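Local structure of hypothetical protein, haloacid dehalogenase-like hydrolase (Bacillus subtilis, 1NRW) at residues G45-D50 against F107-I112. The protein removes phosphate from phosphorylated five- and six-carbon sugars and nucleoside monophosphates in vitro and, to a lesser extent, from flavin mononucleotide, with magnesium as cofactor. Residues are numbered along the deposited sequence; the frame is centred on the assembly and turned at random.
Sequences GRAHFD and FTGSAI. With PO4 (phosphate ion), chain B.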
loop_
_atom_site.group_PDB
_atom_site.type_symbol
_atom_site.label_atom_id
_atom_site.label_comp_id
_atom_site.label_asym_id
_atom_site.label_seq_id
_atom_site.Cartn_x
_atom_site.Cartn_y
_atom_site.Cartn_z
ATOM N N GLY A 45 0.598 0.155 1.029
ATOM C CA GLY A 45 0.157 -0.207 2.361
ATOM C C GLY A 45 1.209 -1.119 2.978
ATOM O O GLY A 45 1.163 -1.424 4.166
ATOM N N ARG A 46 2.166 -1.558 2.162
ATOM C CA ARG A 46 3.231 -2.437 2.641
ATOM C C ARG A 46 4.318 -1.666 3.386
ATOM O O ARG A 46 4.252 -0.448 3.523
ATOM C CB ARG A 46 3.867 -3.194 1.474
ATOM C CG ARG A 46 2.939 -4.186 0.773
ATOM C CD ARG A 46 3.693 -4.853 -0.353
ATOM N NE ARG A 46 2.834 -5.632 -1.237
ATOM C CZ ARG A 46 2.659 -6.947 -1.149
ATOM N NH1 ARG A 46 3.279 -7.646 -0.205
ATOM N NH2 ARG A 46 1.889 -7.568 -2.035
ATOM N N ALA A 47 5.328 -2.388 3.861
ATOM C CA ALA A 47 6.421 -1.765 4.592
ATOM C C ALA A 47 7.462 -1.159 3.658
ATOM O O ALA A 47 7.616 -1.587 2.516
ATOM C CB ALA A 47 7.083 -2.798 5.503
ATOM N N HIS A 48 8.186 -0.161 4.153
ATOM C CA HIS A 48 9.230 0.458 3.360
ATOM C C HIS A 48 10.233 -0.599 2.866
ATOM O O HIS A 48 10.676 -0.548 1.720
ATOM C CB HIS A 48 9.952 1.533 4.195
ATOM C CG HIS A 48 11.129 2.153 3.505
ATOM N ND1 HIS A 48 11.009 2.958 2.391
ATOM C CD2 HIS A 48 12.454 2.088 3.778
ATOM C CE1 HIS A 48 12.209 3.360 2.008
ATOM N NE2 HIS A 48 13.102 2.846 2.834
ATOM N N PHE A 49 10.582 -1.559 3.721
ATOM C CA PHE A 49 11.535 -2.583 3.308
ATOM C C PHE A 49 10.993 -3.518 2.228
ATOM O O PHE A 49 11.765 -4.133 1.498
ATOM C CB PHE A 49 12.061 -3.376 4.520
ATOM C CG PHE A 49 10.994 -3.873 5.459
ATOM C CD1 PHE A 49 10.119 -4.882 5.079
ATOM C CD2 PHE A 49 10.899 -3.356 6.749
ATOM C CE1 PHE A 49 9.165 -5.374 5.974
ATOM C CE2 PHE A 49 9.951 -3.839 7.649
ATOM C CZ PHE A 49 9.083 -4.851 7.261
ATOM N N ASP A 50 9.670 -3.613 2.115
ATOM C CA ASP A 50 9.056 -4.453 1.079
ATOM C C ASP A 50 9.293 -3.765 -0.264
ATOM O O ASP A 50 9.534 -4.417 -1.281
ATOM C CB ASP A 50 7.542 -4.604 1.281
ATOM C CG ASP A 50 7.187 -5.536 2.417
ATOM O OD1 ASP A 50 7.889 -6.553 2.595
ATOM O OD2 ASP A 50 6.188 -5.262 3.121
ATOM N N PHE A 107 2.363 -3.819 10.813
ATOM C CA PHE A 107 3.473 -3.100 10.208
ATOM C C PHE A 107 4.073 -2.136 11.222
ATOM O O PHE A 107 3.394 -1.234 11.703
ATOM C CB PHE A 107 2.979 -2.343 8.974
ATOM C CG PHE A 107 2.548 -3.249 7.849
ATOM C CD1 PHE A 107 3.441 -3.589 6.833
ATOM C CD2 PHE A 107 1.272 -3.802 7.836
ATOM C CE1 PHE A 107 3.066 -4.475 5.817
ATOM C CE2 PHE A 107 0.885 -4.692 6.821
ATOM C CZ PHE A 107 1.786 -5.025 5.815
ATOM N N THR A 108 5.343 -2.351 11.546
ATOM C CA THR A 108 6.060 -1.519 12.508
ATOM C C THR A 108 7.364 -1.064 11.869
ATOM O O THR A 108 7.583 -1.266 10.676
ATOM C CB THR A 108 6.408 -2.309 13.783
ATOM O OG1 THR A 108 7.424 -3.274 13.481
ATOM C CG2 THR A 108 5.180 -3.024 14.315
ATOM N N GLY A 109 8.240 -0.463 12.662
ATOM C CA GLY A 109 9.509 -0.022 12.114
ATOM C C GLY A 109 10.429 -1.192 11.800
ATOM O O GLY A 109 10.942 -1.318 10.688
ATOM N N SER A 110 10.616 -2.061 12.790
ATOM C CA SER A 110 11.488 -3.226 12.668
ATOM C C SER A 110 11.042 -4.299 11.675
ATOM O O SER A 110 11.836 -4.753 10.847
ATOM C CB SER A 110 11.679 -3.856 14.049
ATOM O OG SER A 110 10.432 -4.031 14.700
ATOM N N ALA A 111 9.785 -4.716 11.755
ATOM C CA ALA A 111 9.284 -5.744 10.854
ATOM C C ALA A 111 7.766 -5.801 10.851
ATOM O O ALA A 111 7.097 -4.943 11.420
ATOM C CB ALA A 111 9.851 -7.104 11.253
ATOM N N ILE A 112 7.233 -6.819 10.186
ATOM C CA ILE A 112 5.796 -7.028 10.110
ATOM C C ILE A 112 5.517 -8.223 11.012
ATOM O O ILE A 112 5.846 -9.355 10.666
ATOM C CB ILE A 112 5.346 -7.376 8.677
ATOM C CG1 ILE A 112 5.840 -6.309 7.698
ATOM C CG2 ILE A 112 3.829 -7.462 8.617
ATOM C CD1 ILE A 112 5.579 -6.656 6.241
HETATM P P PO4 B . -0.781 -1.525 -2.276
HETATM O O1 PO4 B . -1.471 -1.171 -3.531
HETATM O O2 PO4 B . -0.946 -0.421 -1.297
HETATM O O3 PO4 B . -1.371 -2.772 -1.730
HETATM O O4 PO4 B . 0.660 -1.730 -2.557
#
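Phe107 is gripped on both faces, a place that suits a flat ring: Gly45 O lies over the centre of one, 3.9 Å above the plane, and Ile112 CG2 over the other, while the small Ala47 CB fits in plane at the edge. In one of its two conformers, Phe49 has CG between the backbone N and the carbonyl carbon (chi1 49°); there its ring edge lies by Ile112, CZ 3.6 Å from CG1, and Ala47 CB sits under one face, offset toward the rim. The Ile112 CD1 methyl packs against Asp50 OD2 at 3.5 Å. The contact joins the two domains of a Cof-type HAD phosphatase, bringing the hairpin turn after strand 103-108 of the cap sheet against the loop following core strand 39-43. That loop carries part of the phosphate site, which Lys217 and Asn243 help complete; Gly45 N, unhindered by a side chain, donates to phosphate O2 (2.9 Å). Arg46 makes salt bridges to the metal ligand Asp12 and to Glu125. Acidic Asp50 accepts the N-H of N-cap Ala47 at OD2 (3.1 Å), on the anti side and 28° out of the carboxylate plane: half a capping box, whose return bond alanine cannot supply. Replacing Asp50 by alanine would probably leave Ala47 N without this acceptor and the loop less firmly tied to helix 48-55.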